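Local coordinates for protein YciF (Escherichia coli, PDB 2GS4), which is a homodimeric stress protein whose ferritin-like helical fold, related to rubrerythrin, suggests a metal-binding role that is not defined further, at residues R26-A29 with K30-R33; E7-F10 with I11-S15. All blocks are in the same frame, centred on the assembly; numbering follows the deposited sequence.

Contact 1 (R26-A29 with K30-R33)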
loop_
_atom_site.group_PDB
_atom_site.type_symbol
_atom_site.label_atom_id
_atom_site.label_comp_id
_atom_site.label_asym_id
_atom_site.label_seq_id
_atom_site.Cartn_x
_atom_site.Cartn_y
_atom_site.Cartn_z
ATOM N N ARG A 26 7.449 1.826 15.526
ATOM C CA ARG A 26 7.334 3.186 16.045
ATOM C C ARG A 26 5.857 3.579 16.140
ATOM O O ARG A 26 5.393 4.055 17.175
ATOM C CB ARG A 26 8.061 4.201 15.136
ATOM C CG ARG A 26 9.597 4.200 15.199
ATOM C CD ARG A 26 10.259 3.526 13.985
ATOM N NE ARG A 26 10.131 4.282 12.737
ATOM C CZ ARG A 26 10.762 3.967 11.604
ATOM N NH1 ARG A 26 11.569 2.914 11.560
ATOM N NH2 ARG A 26 10.581 4.699 10.511
ATOM N N ALA A 27 5.118 3.364 15.057
ATOM C CA ALA A 27 3.705 3.725 15.018
ATOM C C ALA A 27 2.860 3.104 16.129
ATOM O O ALA A 27 2.014 3.772 16.718
ATOM C CB ALA A 27 3.119 3.368 13.663
ATOM N N LEU A 28 3.090 1.829 16.422
ATOM C CA LEU A 28 2.310 1.155 17.452
ATOM C C LEU A 28 2.562 1.708 18.859
ATOM O O LEU A 28 1.645 1.751 19.678
ATOM C CB LEU A 28 2.573 -0.358 17.400
ATOM C CG LEU A 28 2.073 -1.030 16.111
ATOM C CD1 LEU A 28 2.627 -2.441 15.991
ATOM C CD2 LEU A 28 0.555 -1.048 16.107
ATOM N N ALA A 29 3.791 2.132 19.149
ATOM C CA ALA A 29 4.085 2.689 20.467
ATOM C C ALA A 29 3.320 4.002 20.600
ATOM O O ALA A 29 2.796 4.317 21.674
ATOM C CB ALA A 29 5.573 2.936 20.620
ATOM N N LYS A 30 3.256 4.769 19.511
ATOM C CA LYS A 30 2.527 6.032 19.528
ATOM C C LYS A 30 1.030 5.737 19.666
ATOM O O LYS A 30 0.338 6.383 20.452
ATOM C CB LYS A 30 2.768 6.847 18.247
ATOM C CG LYS A 30 4.143 7.533 18.099
ATOM C CD LYS A 30 4.083 8.600 16.979
ATOM C CE LYS A 30 5.441 9.240 16.664
ATOM N NZ LYS A 30 5.329 10.429 15.748
ATOM N N LEU A 31 0.523 4.761 18.917
ATOM C CA LEU A 31 -0.900 4.447 19.015
ATOM C C LEU A 31 -1.292 4.020 20.416
ATOM O O LEU A 31 -2.347 4.411 20.910
ATOM C CB LEU A 31 -1.301 3.350 18.029
ATOM C CG LEU A 31 -1.436 3.755 16.566
ATOM C CD1 LEU A 31 -1.544 2.495 15.736
ATOM C CD2 LEU A 31 -2.658 4.652 16.367
ATOM N N ALA A 32 -0.455 3.216 21.061
ATOM C CA ALA A 32 -0.782 2.765 22.400
ATOM C C ALA A 32 -0.957 3.946 23.360
ATOM O O ALA A 32 -1.757 3.866 24.294
ATOM C CB ALA A 32 0.289 1.808 22.909
ATOM N N ARG A 33 -0.219 5.036 23.128
ATOM C CA ARG A 33 -0.298 6.238 23.971
ATOM C C ARG A 33 -1.349 7.237 23.469
ATOM O O ARG A 33 -1.599 8.252 24.115
ATOM C CB ARG A 33 1.054 6.975 24.010
ATOM C CG ARG A 33 2.224 6.167 24.541
ATOM C CD ARG A 33 3.575 6.888 24.411
ATOM N NE ARG A 33 4.653 5.940 24.688
ATOM C CZ ARG A 33 5.704 6.177 25.468
ATOM N NH1 ARG A 33 5.854 7.352 26.068
ATOM N NH2 ARG A 33 6.598 5.216 25.669
#
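Leu-31 reaches back along helix 6-33 toward Ala-27 and Leu-28, one turn earlier, and can be followed outward atom by atom. At its root, Leu-31 CB is 3.6 Å from Ala-27 O, with Leu-28 O only slightly farther off. A chi1 of -76° swings CG to the backbone-N side, away from the carbonyl, and so back along the helix until Leu-31 CG is 3.5 Å from Ala-27 O. CD1 still lies against that same oxygen before it meets a methyl of Leu-28, three residues earlier: Leu-31 CD1 is 4.1 Å from Leu-28 CD2, and the two side chains cross obliquely, joined through one methyl each. Outside this turn, Leu-31 also packs on Phe-44 of helix 38-63 and on Ile-89 of helix 76-89, while Leu-28 rests on His-47 and Thr-51.

The backbone beneath is alpha-helical, with i-to-i+4 bonds from Lys-30 N to Arg-26 O (3.2 Å), from Leu-31 N to Ala-27 O (2.8 Å) and from Ala-32 N to Leu-28 O (2.9 Å). The last bond of the series is weak, with Arg-33 N 3.4 Å from Ala-29 O and an N-H...O angle of 142°.

On the exposed side, Arg-33 runs extended from CG to NE, and Arg-33 CG passes 3.5 Å from Ala-29 O. Lys-30 also carries an extended chain away from the preceding turn, after its CG has passed Arg-26 O.

Chemically the turn is two-sided: buried leucine methyls join helix 6-33 to two other helices of the bundle by apolar packing, whereas the long cationic chains occupy exposed positions, where their charged ends need not be buried.

Contact 2 (E7-F10 with I11-S15); sequences EDVF and IHLLS
Val-9 and Leu-13 run alongside each other in the same direction, one turn apart on an alpha-helical stretch of the ferritin-like helical bundle, with Val-9 CG1 3.9 Å from Leu-13 CD1. A second apolar pair keeps the same spacing: chi1 of 180° sends the Phe-10 ring to the carbonyl side, forward along the helix toward Leu-14, and Phe-10 CE1 is 4.3 Å from Leu-14 CD2. The ring also packs on Leu-120, Leu-123 and Ala-124 of helix 95-126, whereas Val-9 and His-12 touch Thr-119 of the second subunit.

Four i-to-i+4 backbone bonds define the helix, all at 2.9 Å: Ile-11 N to Glu-7 O, His-12 N to Asp-8 O, Leu-13 N to Val-9 O and Leu-14 N to Phe-10 O. The Leu-13 bond is close to linear, its N-H...O angle being 172°.

Among polar side chains, Glu-7 OE2 bonds to Tyr-129 OH, and Ser-15 OG to Lys-71 N. Ser-15 OG also joins its own backbone N on Ile-11 O; the two donors approach from either side of the carbonyl plane, with Ser-15 OG 2.9 Å from Ile-11 O and 36° out of that plane.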
loop_
_atom_site.group_PDB
_atom_site.type_symbol
_atom_site.label_atom_id
_atom_site.label_comp_id
_atom_site.label_asym_id
_atom_site.label_seq_id
_atom_site.Cartn_x
_atom_site.Cartn_y
_atom_site.Cartn_z
ATOM N N GLU A 7 11.815 -14.706 -7.979
ATOM C CA GLU A 7 12.752 -14.530 -6.894
ATOM C C GLU A 7 12.997 -13.038 -6.630
ATOM O O GLU A 7 12.977 -12.603 -5.477
ATOM C CB GLU A 7 14.050 -15.250 -7.263
ATOM C CG GLU A 7 14.580 -16.133 -6.169
ATOM C CD GLU A 7 14.758 -15.358 -4.896
ATOM O OE1 GLU A 7 15.236 -14.210 -4.986
ATOM O OE2 GLU A 7 14.427 -15.886 -3.816
ATOM N N ASP A 8 13.226 -12.255 -7.686
ATOM C CA ASP A 8 13.449 -10.817 -7.513
ATOM C C ASP A 8 12.193 -10.173 -6.929
ATOM O O ASP A 8 12.279 -9.313 -6.056
ATOM C CB ASP A 8 13.755 -10.103 -8.836
ATOM C CG ASP A 8 15.054 -10.554 -9.484
ATOM O OD1 ASP A 8 16.052 -10.796 -8.773
ATOM O OD2 ASP A 8 15.074 -10.638 -10.731
ATOM N N VAL A 9 11.025 -10.583 -7.425
ATOM C CA VAL A 9 9.757 -10.041 -6.932
ATOM C C VAL A 9 9.619 -10.385 -5.455
ATOM O O VAL A 9 9.236 -9.541 -4.649
ATOM C CB VAL A 9 8.528 -10.629 -7.684
ATOM C CG1 VAL A 9 7.232 -10.142 -7.026
ATOM C CG2 VAL A 9 8.542 -10.201 -9.144
ATOM N N PHE A 10 9.927 -11.630 -5.108
ATOM C CA PHE A 10 9.836 -12.066 -3.724
ATOM C C PHE A 10 10.769 -11.282 -2.815
ATOM O O PHE A 10 10.345 -10.809 -1.753
ATOM C CB PHE A 10 10.127 -13.567 -3.603
ATOM C CG PHE A 10 10.059 -14.086 -2.184
ATOM C CD1 PHE A 10 11.220 -14.406 -1.491
ATOM C CD2 PHE A 10 8.832 -14.245 -1.537
ATOM C CE1 PHE A 10 11.165 -14.870 -0.169
ATOM C CE2 PHE A 10 8.767 -14.705 -0.225
ATOM C CZ PHE A 10 9.939 -15.022 0.460
ATOM N N ILE A 11 12.030 -11.132 -3.220
ATOM C CA ILE A 11 12.963 -10.395 -2.383
ATOM C C ILE A 11 12.509 -8.937 -2.239
ATOM O O ILE A 11 12.576 -8.362 -1.156
ATOM C CB ILE A 11 14.431 -10.493 -2.923
ATOM C CG1 ILE A 11 15.374 -9.815 -1.944
ATOM C CG2 ILE A 11 14.558 -9.890 -4.308
ATOM C CD1 ILE A 11 15.176 -10.334 -0.579
ATOM N N HIS A 12 12.026 -8.351 -3.329
ATOM C CA HIS A 12 11.542 -6.975 -3.303
ATOM C C HIS A 12 10.400 -6.822 -2.293
ATOM O O HIS A 12 10.447 -5.948 -1.425
ATOM C CB HIS A 12 11.047 -6.556 -4.695
ATOM C CG HIS A 12 10.164 -5.347 -4.681
ATOM N ND1 HIS A 12 10.636 -4.077 -4.429
ATOM C CD2 HIS A 12 8.829 -5.220 -4.878
ATOM C CE1 HIS A 12 9.633 -3.218 -4.475
ATOM N NE2 HIS A 12 8.525 -3.886 -4.745
ATOM N N LEU A 13 9.371 -7.659 -2.411
ATOM C CA LEU A 13 8.226 -7.585 -1.507
ATOM C C LEU A 13 8.573 -7.873 -0.047
ATOM O O LEU A 13 7.994 -7.281 0.860
ATOM C CB LEU A 13 7.116 -8.535 -1.981
ATOM C CG LEU A 13 6.376 -8.145 -3.268
ATOM C CD1 LEU A 13 5.457 -9.280 -3.688
ATOM C CD2 LEU A 13 5.581 -6.863 -3.047
ATOM N N LEU A 14 9.507 -8.793 0.176
ATOM C CA LEU A 14 9.917 -9.138 1.533
ATOM C C LEU A 14 10.660 -7.961 2.162
ATOM O O LEU A 14 10.473 -7.653 3.345
ATOM C CB LEU A 14 10.828 -10.371 1.515
ATOM C CG LEU A 14 11.243 -10.888 2.894
ATOM C CD1 LEU A 14 10.058 -11.534 3.569
ATOM C CD2 LEU A 14 12.384 -11.900 2.742
ATOM N N SER A 15 11.501 -7.312 1.359
ATOM C CA SER A 15 12.285 -6.165 1.804
ATOM C C SER A 15 11.364 -4.991 2.127
ATOM O O SER A 15 11.625 -4.213 3.060
ATOM C CB SER A 15 13.285 -5.749 0.722
ATOM O OG SER A 15 14.255 -6.757 0.503
#

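Contacts 1 and 2 lie on the same helix, 6-33, contact 2 near its beginning and contact 1 near its end. They follow each other in series along the chain, contact 2 closing at Ser-15 and contact 1 opening at Arg-26, so ten residues of the helix separate them. Their centres are 28 Å apart and on opposite sides of the chain's centre; the nearest atoms remain about 11 Å apart, so the two turns do not touch. Helix 38-63 is a neighbour common to both. Of the two, contact 2 alone also touches the dimer partner, so the helix joins packing within one subunit at its end to packing between subunits at its beginning.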